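Local coordinates for lipoprotein (Bacillus anthracis, PDB 4JG9) that is of unknown function, a putative lipoprotein with an all-beta domain of the DUF4871 family, probably held at the cell membrane by a lipid, at residues 116-124 against 143-151; 39-50 against 105-116. All blocks are in the same frame, centred on the assembly; numbering follows the deposited sequence.

Interaction 1: residues 116-124 against 143-151; sequences PTPLLFQQE and LPLTMSLPS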
loop_
_atom_site.group_PDB
_atom_site.type_symbol
_atom_site.label_atom_id
_atom_site.label_comp_id
_atom_site.label_asym_id
_atom_site.label_seq_id
_atom_site.Cartn_x
_atom_site.Cartn_y
_atom_site.Cartn_z
ATOM N N PRO A 116 4.658 4.353 -6.984
ATOM C CA PRO A 116 5.354 3.554 -5.972
ATOM C C PRO A 116 4.484 2.411 -5.476
ATOM O O PRO A 116 3.260 2.474 -5.555
ATOM C CB PRO A 116 5.598 4.553 -4.841
ATOM C CG PRO A 116 4.489 5.558 -4.993
ATOM C CD PRO A 116 4.260 5.680 -6.479
ATOM N N THR A 117 5.116 1.345 -5.023
ATOM C CA THR A 117 4.389 0.208 -4.514
ATOM C C THR A 117 5.180 -0.441 -3.407
ATOM O O THR A 117 6.396 -0.343 -3.365
ATOM C CB THR A 117 4.106 -0.821 -5.621
ATOM O OG1 THR A 117 3.226 -1.831 -5.128
ATOM C CG2 THR A 117 5.382 -1.463 -6.087
ATOM N N PRO A 118 4.477 -1.085 -2.495
ATOM C CA PRO A 118 5.117 -1.853 -1.438
ATOM C C PRO A 118 5.409 -3.246 -1.946
ATOM O O PRO A 118 4.688 -3.731 -2.803
ATOM C CB PRO A 118 4.047 -1.907 -0.354
ATOM C CG PRO A 118 2.768 -1.766 -1.085
ATOM C CD PRO A 118 3.062 -0.823 -2.204
ATOM N N LEU A 119 6.444 -3.890 -1.437
ATOM C CA LEU A 119 6.653 -5.242 -1.788
ATOM C C LEU A 119 6.684 -6.142 -0.585
ATOM O O LEU A 119 6.973 -7.306 -0.774
ATOM C CB LEU A 119 7.900 -5.417 -2.658
ATOM C CG LEU A 119 9.169 -4.649 -2.322
ATOM C CD1 LEU A 119 9.748 -5.096 -0.995
ATOM C CD2 LEU A 119 10.181 -4.849 -3.429
ATOM N N LEU A 120 6.425 -5.721 0.628
ATOM C CA LEU A 120 6.517 -6.736 1.662
ATOM C C LEU A 120 5.242 -7.569 1.823
ATOM O O LEU A 120 4.149 -7.037 1.886
ATOM C CB LEU A 120 6.989 -6.144 2.982
ATOM C CG LEU A 120 8.418 -5.621 2.973
ATOM C CD1 LEU A 120 8.672 -4.770 4.200
ATOM C CD2 LEU A 120 9.409 -6.762 2.892
ATOM N N PHE A 121 5.410 -8.884 1.878
ATOM C CA PHE A 121 4.324 -9.818 2.130
ATOM C C PHE A 121 4.800 -10.668 3.282
ATOM O O PHE A 121 5.313 -11.756 3.096
ATOM C CB PHE A 121 4.036 -10.690 0.917
ATOM C CG PHE A 121 3.221 -10.012 -0.137
ATOM C CD1 PHE A 121 3.827 -9.436 -1.229
ATOM C CD2 PHE A 121 1.851 -9.952 -0.034
ATOM C CE1 PHE A 121 3.082 -8.813 -2.201
ATOM C CE2 PHE A 121 1.096 -9.332 -1.003
ATOM C CZ PHE A 121 1.713 -8.760 -2.089
ATOM N N GLN A 122 4.640 -10.140 4.481
ATOM C CA GLN A 122 5.208 -10.732 5.671
ATOM C C GLN A 122 4.292 -11.779 6.314
ATOM O O GLN A 122 3.087 -11.566 6.474
ATOM C CB GLN A 122 5.522 -9.623 6.683
ATOM C CG GLN A 122 6.683 -8.716 6.274
ATOM C CD GLN A 122 8.028 -9.476 6.178
ATOM O OE1 GLN A 122 8.277 -10.203 5.213
ATOM N NE2 GLN A 122 8.889 -9.301 7.184
ATOM N N GLN A 123 4.889 -12.910 6.671
ATOM C CA GLN A 123 4.254 -13.927 7.497
ATOM C C GLN A 123 2.907 -14.381 6.917
ATOM O O GLN A 123 1.888 -14.417 7.621
ATOM C CB GLN A 123 4.105 -13.404 8.927
ATOM C CG GLN A 123 3.772 -14.470 9.973
ATOM C CD GLN A 123 3.583 -13.876 11.361
ATOM O OE1 GLN A 123 4.558 -13.708 12.109
ATOM N NE2 GLN A 123 2.322 -13.544 11.713
ATOM N N GLU A 124 2.920 -14.692 5.620
ATOM C CA GLU A 124 1.745 -15.200 4.914
ATOM C C GLU A 124 0.639 -14.158 4.812
ATOM O O GLU A 124 -0.514 -14.504 4.586
ATOM C CB GLU A 124 1.211 -16.482 5.561
ATOM C CG GLU A 124 2.208 -17.624 5.572
ATOM C CD GLU A 124 2.512 -18.135 4.173
ATOM O OE1 GLU A 124 1.562 -18.308 3.374
ATOM O OE2 GLU A 124 3.705 -18.354 3.869
ATOM N N LEU A 143 18.166 -10.159 8.480
ATOM C CA LEU A 143 16.716 -10.253 8.605
ATOM C C LEU A 143 16.079 -10.811 7.330
ATOM O O LEU A 143 16.319 -10.314 6.234
ATOM C CB LEU A 143 16.125 -8.868 8.938
ATOM C CG LEU A 143 14.608 -8.805 9.212
ATOM C CD1 LEU A 143 14.258 -9.458 10.534
ATOM C CD2 LEU A 143 14.068 -7.383 9.156
ATOM N N PRO A 144 15.248 -11.846 7.472
ATOM C CA PRO A 144 14.555 -12.429 6.319
ATOM C C PRO A 144 13.309 -11.647 5.955
ATOM O O PRO A 144 12.519 -11.329 6.825
ATOM C CB PRO A 144 14.173 -13.829 6.796
ATOM C CG PRO A 144 14.319 -13.819 8.270
ATOM C CD PRO A 144 14.884 -12.506 8.731
ATOM N N LEU A 145 13.178 -11.301 4.681
ATOM C CA LEU A 145 12.029 -10.560 4.192
ATOM C C LEU A 145 11.407 -11.280 3.007
ATOM O O LEU A 145 12.104 -11.671 2.057
ATOM C CB LEU A 145 12.455 -9.162 3.751
ATOM C CG LEU A 145 13.055 -8.275 4.838
ATOM C CD1 LEU A 145 13.470 -6.930 4.248
ATOM C CD2 LEU A 145 12.058 -8.095 5.962
ATOM N N THR A 146 10.096 -11.449 3.044
ATOM C CA THR A 146 9.404 -12.076 1.931
ATOM C C THR A 146 8.890 -10.995 0.987
ATOM O O THR A 146 8.131 -10.097 1.389
ATOM C CB THR A 146 8.260 -12.979 2.416
ATOM O OG1 THR A 146 8.793 -13.978 3.294
ATOM C CG2 THR A 146 7.582 -13.673 1.248
HETATM N N MSE A 147 9.314 -11.081 -0.270
HETATM C CA MSE A 147 9.011 -10.037 -1.239
HETATM C C MSE A 147 8.325 -10.584 -2.466
HETATM O O MSE A 147 8.436 -11.772 -2.771
HETATM C CB MSE A 147 10.298 -9.349 -1.688
HETATM C CG MSE A 147 11.176 -8.859 -0.560
HETATM SE SE MSE A 147 12.745 -7.873 -1.200
HETATM C CE MSE A 147 13.736 -9.307 -1.857
ATOM N N SER A 148 7.652 -9.698 -3.192
ATOM C CA SER A 148 7.068 -10.043 -4.474
ATOM C C SER A 148 6.969 -8.790 -5.344
ATOM O O SER A 148 6.555 -7.740 -4.860
ATOM C CB SER A 148 5.686 -10.674 -4.272
ATOM O OG SER A 148 5.186 -11.201 -5.494
ATOM N N LEU A 149 7.377 -8.901 -6.607
ATOM C CA LEU A 149 7.239 -7.823 -7.589
ATOM C C LEU A 149 6.198 -8.216 -8.632
ATOM O O LEU A 149 6.186 -9.357 -9.104
ATOM C CB LEU A 149 8.565 -7.535 -8.295
ATOM C CG LEU A 149 9.628 -6.673 -7.601
ATOM C CD1 LEU A 149 8.952 -5.477 -6.947
ATOM C CD2 LEU A 149 10.442 -7.473 -6.605
ATOM N N PRO A 150 5.316 -7.276 -8.993
ATOM C CA PRO A 150 4.173 -7.574 -9.866
ATOM C C PRO A 150 4.511 -7.892 -11.317
ATOM O O PRO A 150 3.699 -8.541 -11.970
ATOM C CB PRO A 150 3.328 -6.292 -9.799
ATOM C CG PRO A 150 4.272 -5.224 -9.366
ATOM C CD PRO A 150 5.292 -5.892 -8.487
ATOM N N SER A 151 5.660 -7.463 -11.826
ATOM C CA SER A 151 5.979 -7.766 -13.220
ATOM C C SER A 151 7.477 -7.792 -13.431
ATOM O O SER A 151 8.225 -7.232 -12.634
ATOM C CB SER A 151 5.325 -6.760 -14.175
ATOM O OG SER A 151 5.969 -5.498 -14.113
#
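Along the outer edge of strand 142-147, the last of its five-stranded antiparallel sheet in this chain, the irregular chain of 119-122 runs roughly antiparallel and links that sheet to the one holding strands 117-118 and 102-110. F121 N gives a nearly straight hydrogen bond (176°) to T146 O at 3.0 Å. T146 N donates to the side-chain carbonyl OE1 of Q122 at 3.1 Å, the donor tilted 15° from the carbonyl plane. The glutamine chain bends at chi2 (-64°), bringing OE1 to T146 N and NE2 near L145 CD2. An amide side chain thus does what a regular strand's backbone carbonyl would do. The third link, S148 N to L119 O, is long and weak.

L119 lies beside M147 and L149, pointing the same way, with L119 CD2 3.8 Å from L149 CD1. L120 sends CD2 to L145 CB. The small S148 lets the F121 ring approach obliquely, F121 CD1 lying 3.8 Å from S148 CB, while K87 makes a cation-pi contact with that ring. With N and O of T146 both bonded and leucines packed with M147 on the buried side, the junction joins the sheets by polar edge pairing and apolar contact.

Interaction 2: residues 39-50 against 105-116; sequences VNAPSFFHLSVL and SIIALKQGSVTP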
loop_
_atom_site.group_PDB
_atom_site.type_symbol
_atom_site.label_atom_id
_atom_site.label_comp_id
_atom_site.label_asym_id
_atom_site.label_seq_id
_atom_site.Cartn_x
_atom_site.Cartn_y
_atom_site.Cartn_z
ATOM N N VAL A 39 -2.104 6.796 -7.213
ATOM C CA VAL A 39 -2.028 6.031 -5.969
ATOM C C VAL A 39 -1.508 6.898 -4.837
ATOM O O VAL A 39 -0.881 7.934 -5.080
ATOM C CB VAL A 39 -1.096 4.803 -6.082
ATOM C CG1 VAL A 39 -1.522 3.905 -7.227
ATOM C CG2 VAL A 39 0.344 5.255 -6.257
ATOM N N ASN A 40 -1.757 6.460 -3.605
ATOM C CA ASN A 40 -1.160 7.088 -2.433
ATOM C C ASN A 40 0.203 6.467 -2.126
ATOM O O ASN A 40 0.474 5.317 -2.471
ATOM C CB ASN A 40 -2.066 6.931 -1.215
ATOM C CG ASN A 40 -3.200 7.932 -1.203
ATOM O OD1 ASN A 40 -2.993 9.109 -1.515
ATOM N ND2 ASN A 40 -4.410 7.475 -0.853
ATOM N N ALA A 41 1.044 7.231 -1.446
ATOM C CA ALA A 41 2.350 6.761 -1.033
ATOM C C ALA A 41 2.604 7.318 0.364
ATOM O O ALA A 41 1.913 8.235 0.800
ATOM C CB ALA A 41 3.413 7.241 -2.009
ATOM N N PRO A 42 3.577 6.751 1.084
ATOM C CA PRO A 42 3.902 7.326 2.394
ATOM C C PRO A 42 4.363 8.772 2.248
ATOM O O PRO A 42 4.953 9.130 1.233
ATOM C CB PRO A 42 5.056 6.438 2.888
ATOM C CG PRO A 42 4.829 5.122 2.190
ATOM C CD PRO A 42 4.291 5.490 0.827
ATOM N N SER A 43 4.102 9.600 3.253
ATOM C CA SER A 43 4.462 11.013 3.154
ATOM C C SER A 43 5.967 11.254 3.072
ATOM O O SER A 43 6.392 12.324 2.647
ATOM C CB SER A 43 3.888 11.790 4.327
ATOM O OG SER A 43 4.545 11.407 5.517
ATOM N N PHE A 44 6.769 10.282 3.500
ATOM C CA PHE A 44 8.227 10.433 3.445
ATOM C C PHE A 44 8.791 10.037 2.097
ATOM O O PHE A 44 9.995 10.147 1.868
ATOM C CB PHE A 44 8.946 9.693 4.591
ATOM C CG PHE A 44 8.558 8.243 4.731
ATOM C CD1 PHE A 44 9.210 7.256 3.997
ATOM C CD2 PHE A 44 7.543 7.865 5.612
ATOM C CE1 PHE A 44 8.860 5.896 4.136
ATOM C CE2 PHE A 44 7.184 6.525 5.761
ATOM C CZ PHE A 44 7.847 5.533 5.024
ATOM N N PHE A 45 7.932 9.629 1.178
ATOM C CA PHE A 45 8.404 9.288 -0.145
ATOM C C PHE A 45 8.243 10.444 -1.111
ATOM O O PHE A 45 7.173 11.017 -1.233
ATOM C CB PHE A 45 7.677 8.080 -0.714
ATOM C CG PHE A 45 7.934 7.872 -2.173
ATOM C CD1 PHE A 45 9.089 7.258 -2.601
ATOM C CD2 PHE A 45 7.036 8.317 -3.116
ATOM C CE1 PHE A 45 9.338 7.076 -3.941
ATOM C CE2 PHE A 45 7.278 8.140 -4.460
ATOM C CZ PHE A 45 8.431 7.517 -4.872
ATOM N N HIS A 46 9.325 10.770 -1.800
ATOM C CA HIS A 46 9.311 11.811 -2.805
ATOM C C HIS A 46 9.914 11.259 -4.075
ATOM O O HIS A 46 10.823 10.448 -4.035
ATOM C CB HIS A 46 10.098 13.032 -2.342
ATOM C CG HIS A 46 9.719 13.512 -0.978
ATOM N ND1 HIS A 46 8.520 14.134 -0.715
ATOM C CD2 HIS A 46 10.384 13.463 0.200
ATOM C CE1 HIS A 46 8.461 14.444 0.568
ATOM N NE2 HIS A 46 9.579 14.047 1.144
ATOM N N LEU A 47 9.405 11.711 -5.206
ATOM C CA LEU A 47 9.880 11.245 -6.494
ATOM C C LEU A 47 11.339 11.602 -6.725
ATOM O O LEU A 47 12.033 10.947 -7.485
ATOM C CB LEU A 47 9.005 11.774 -7.621
ATOM C CG LEU A 47 7.784 10.910 -7.907
ATOM C CD1 LEU A 47 6.982 11.473 -9.061
ATOM C CD2 LEU A 47 8.218 9.491 -8.213
ATOM N N SER A 48 11.797 12.671 -6.101
ATOM C CA SER A 48 13.164 13.116 -6.344
ATOM C C SER A 48 14.209 12.027 -6.106
ATOM O O SER A 48 15.323 12.154 -6.603
ATOM C CB SER A 48 13.502 14.350 -5.506
ATOM O OG SER A 48 13.367 14.085 -4.119
ATOM N N VAL A 49 13.869 10.966 -5.366
ATOM C CA VAL A 49 14.828 9.873 -5.172
ATOM C C VAL A 49 15.135 9.171 -6.488
ATOM O O VAL A 49 16.129 8.460 -6.589
ATOM C CB VAL A 49 14.371 8.802 -4.150
ATOM C CG1 VAL A 49 14.332 9.391 -2.750
ATOM C CG2 VAL A 49 13.028 8.207 -4.541
ATOM N N LEU A 50 14.278 9.360 -7.487
ATOM C CA LEU A 50 14.503 8.767 -8.804
ATOM C C LEU A 50 15.572 9.491 -9.622
ATOM O O LEU A 50 16.023 8.967 -10.644
ATOM C CB LEU A 50 13.214 8.768 -9.620
ATOM C CG LEU A 50 12.065 7.895 -9.141
ATOM C CD1 LEU A 50 10.904 7.998 -10.121
ATOM C CD2 LEU A 50 12.525 6.462 -8.980
ATOM N N SER A 105 11.589 0.470 5.911
ATOM C CA SER A 105 10.637 0.601 4.807
ATOM C C SER A 105 11.299 0.389 3.448
ATOM O O SER A 105 12.439 0.806 3.210
ATOM C CB SER A 105 9.948 1.975 4.816
ATOM O OG SER A 105 9.354 2.279 6.066
ATOM N N ILE A 106 10.571 -0.269 2.559
ATOM C CA ILE A 106 11.016 -0.423 1.194
ATOM C C ILE A 106 9.912 0.024 0.254
ATOM O O ILE A 106 8.812 -0.519 0.276
ATOM C CB ILE A 106 11.365 -1.867 0.859
ATOM C CG1 ILE A 106 12.564 -2.321 1.684
ATOM C CG2 ILE A 106 11.694 -1.987 -0.625
ATOM C CD1 ILE A 106 12.744 -3.807 1.670
ATOM N N ILE A 107 10.216 1.017 -0.573
ATOM C CA ILE A 107 9.274 1.535 -1.550
ATOM C C ILE A 107 9.846 1.322 -2.944
ATOM O O ILE A 107 10.886 1.890 -3.276
ATOM C CB ILE A 107 9.051 3.030 -1.343
ATOM C CG1 ILE A 107 8.542 3.299 0.083
ATOM C CG2 ILE A 107 8.102 3.581 -2.394
ATOM C CD1 ILE A 107 8.146 4.744 0.322
ATOM N N ALA A 108 9.154 0.537 -3.765
ATOM C CA ALA A 108 9.671 0.129 -5.071
ATOM C C ALA A 108 8.995 0.857 -6.223
ATOM O O ALA A 108 7.801 1.210 -6.156
ATOM C CB ALA A 108 9.517 -1.371 -5.247
ATOM N N LEU A 109 9.767 1.114 -7.269
ATOM C CA LEU A 109 9.207 1.628 -8.518
ATOM C C LEU A 109 9.830 0.918 -9.696
ATOM O O LEU A 109 11.050 0.720 -9.754
ATOM C CB LEU A 109 9.432 3.131 -8.662
ATOM C CG LEU A 109 8.609 3.977 -7.690
ATOM C CD1 LEU A 109 9.481 4.484 -6.553
ATOM C CD2 LEU A 109 7.906 5.116 -8.422
ATOM N N LYS A 110 8.991 0.543 -10.647
ATOM C CA LYS A 110 9.481 -0.073 -11.851
ATOM C C LYS A 110 10.125 0.992 -12.719
ATOM O O LYS A 110 9.827 2.186 -12.592
ATOM C CB LYS A 110 8.341 -0.756 -12.612
ATOM C CG LYS A 110 8.827 -1.758 -13.638
ATOM C CD LYS A 110 7.690 -2.497 -14.282
ATOM C CE LYS A 110 8.263 -3.540 -15.225
ATOM N NZ LYS A 110 7.209 -4.301 -15.939
ATOM N N GLN A 111 11.027 0.558 -13.589
ATOM C CA GLN A 111 11.630 1.452 -14.556
ATOM C C GLN A 111 10.536 2.091 -15.387
ATOM O O GLN A 111 9.621 1.400 -15.840
ATOM C CB GLN A 111 12.573 0.684 -15.455
ATOM C CG GLN A 111 13.390 1.556 -16.341
ATOM C CD GLN A 111 14.328 0.741 -17.185
ATOM O OE1 GLN A 111 14.127 -0.460 -17.360
ATOM N NE2 GLN A 111 15.371 1.378 -17.700
ATOM N N GLY A 112 10.587 3.412 -15.524
ATOM C CA GLY A 112 9.601 4.132 -16.312
ATOM C C GLY A 112 8.288 4.419 -15.594
ATOM O O GLY A 112 7.329 4.889 -16.198
ATOM N N SER A 113 8.248 4.152 -14.296
ATOM C CA SER A 113 7.038 4.327 -13.509
ATOM C C SER A 113 7.172 5.478 -12.508
ATOM O O SER A 113 8.269 5.757 -12.012
ATOM C CB SER A 113 6.717 3.022 -12.770
ATOM O OG SER A 113 5.637 3.181 -11.873
ATOM N N VAL A 114 6.062 6.156 -12.229
ATOM C CA VAL A 114 6.022 7.157 -11.163
ATOM C C VAL A 114 5.084 6.659 -10.068
ATOM O O VAL A 114 4.666 7.409 -9.190
ATOM C CB VAL A 114 5.558 8.540 -11.681
ATOM C CG1 VAL A 114 6.576 9.113 -12.648
ATOM C CG2 VAL A 114 4.180 8.434 -12.328
ATOM N N THR A 115 4.745 5.379 -10.141
ATOM C CA THR A 115 3.778 4.786 -9.229
ATOM C C THR A 115 4.473 3.871 -8.219
ATOM O O THR A 115 4.824 2.742 -8.541
ATOM C CB THR A 115 2.759 3.959 -10.002
ATOM O OG1 THR A 115 2.306 4.708 -11.130
ATOM C CG2 THR A 115 1.594 3.626 -9.130
ATOM N N PRO A 116 4.658 4.353 -6.984
ATOM C CA PRO A 116 5.354 3.554 -5.972
ATOM C C PRO A 116 4.484 2.411 -5.476
ATOM O O PRO A 116 3.260 2.474 -5.555
ATOM C CB PRO A 116 5.598 4.553 -4.841
ATOM C CG PRO A 116 4.489 5.558 -4.993
ATOM C CD PRO A 116 4.260 5.680 -6.479
#
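F45 packs its ring among I107, L109 and P116, the apolar centre of this contact. P116 CB sits over one face of the ring in a CH-pi contact, 4.3 Å from the centroid and 23° off the normal. I107 meets the same ring obliquely through CG2 and lays CD1 against F45 CB at 3.5 Å, while L109 and F45 approach from opposite directions, with L109 CD1 3.6 Å from F45 CZ. The phenylalanine's CG is anti to the backbone N (chi1 168°), which extends the ring toward these groups. A flat aromatic suits the place, since its face can take the C-H groups of P116.

Around this centre other apolar pairs close the contact. A41, with only a methyl group, comes close to the same proline, CB to P116 CG 3.6 Å. Beta-branched V39 and T115 cross at about a right angle, V39 CG2 touching T115 CG2 at 3.5 Å. P42 meets I107 tip to tip, and the F44 ring lies obliquely beside I107 CD1 and S105; the S105 hydroxyl is hydrogen-bonded to T131. L47 and L50 pack more loosely against V114 and L109.

Turns set these side chains in place. A type I turn from P42 to F45, closed by F45 N to P42 O, presents F44 and F45 in succession, and the 3-10 segment 47-50 brings L47 and L50 round. On the other side, G112 takes the positive phi of the type II turn from K110 to S113, and an ST turn follows, T115 N donating to S113 OG at 2.9 Å. Alternate residues S105, I107 and L109 face the loop: the arrangement is that of a beta-sheet face covered by the N-terminal segment 39-50, of loop, turn and 3-10 segment, through apolar side chains.

How the interactions relate
Interactions 1 and 2 lie in series along the chain, share P116, and have centres about 15 Å apart. Strand 102-110 joins them: T117 N bonds to A108 O at 2.9 Å, and while S105, I107 and L109 serve interaction 2, the alternate residues I106 and A108 point away from it and pack against L119 of interaction 1, L119 CD1 lying 3.7 Å from I106 CG2. A probable hydrogen bond also connects S151 OG with K110 NZ. Both contacts reach the second subunit: N40 in one copy bonds to T117, P118 and S148 of the other copy, so segment 39-50 of interaction 2 meets interaction 1 across the dimer.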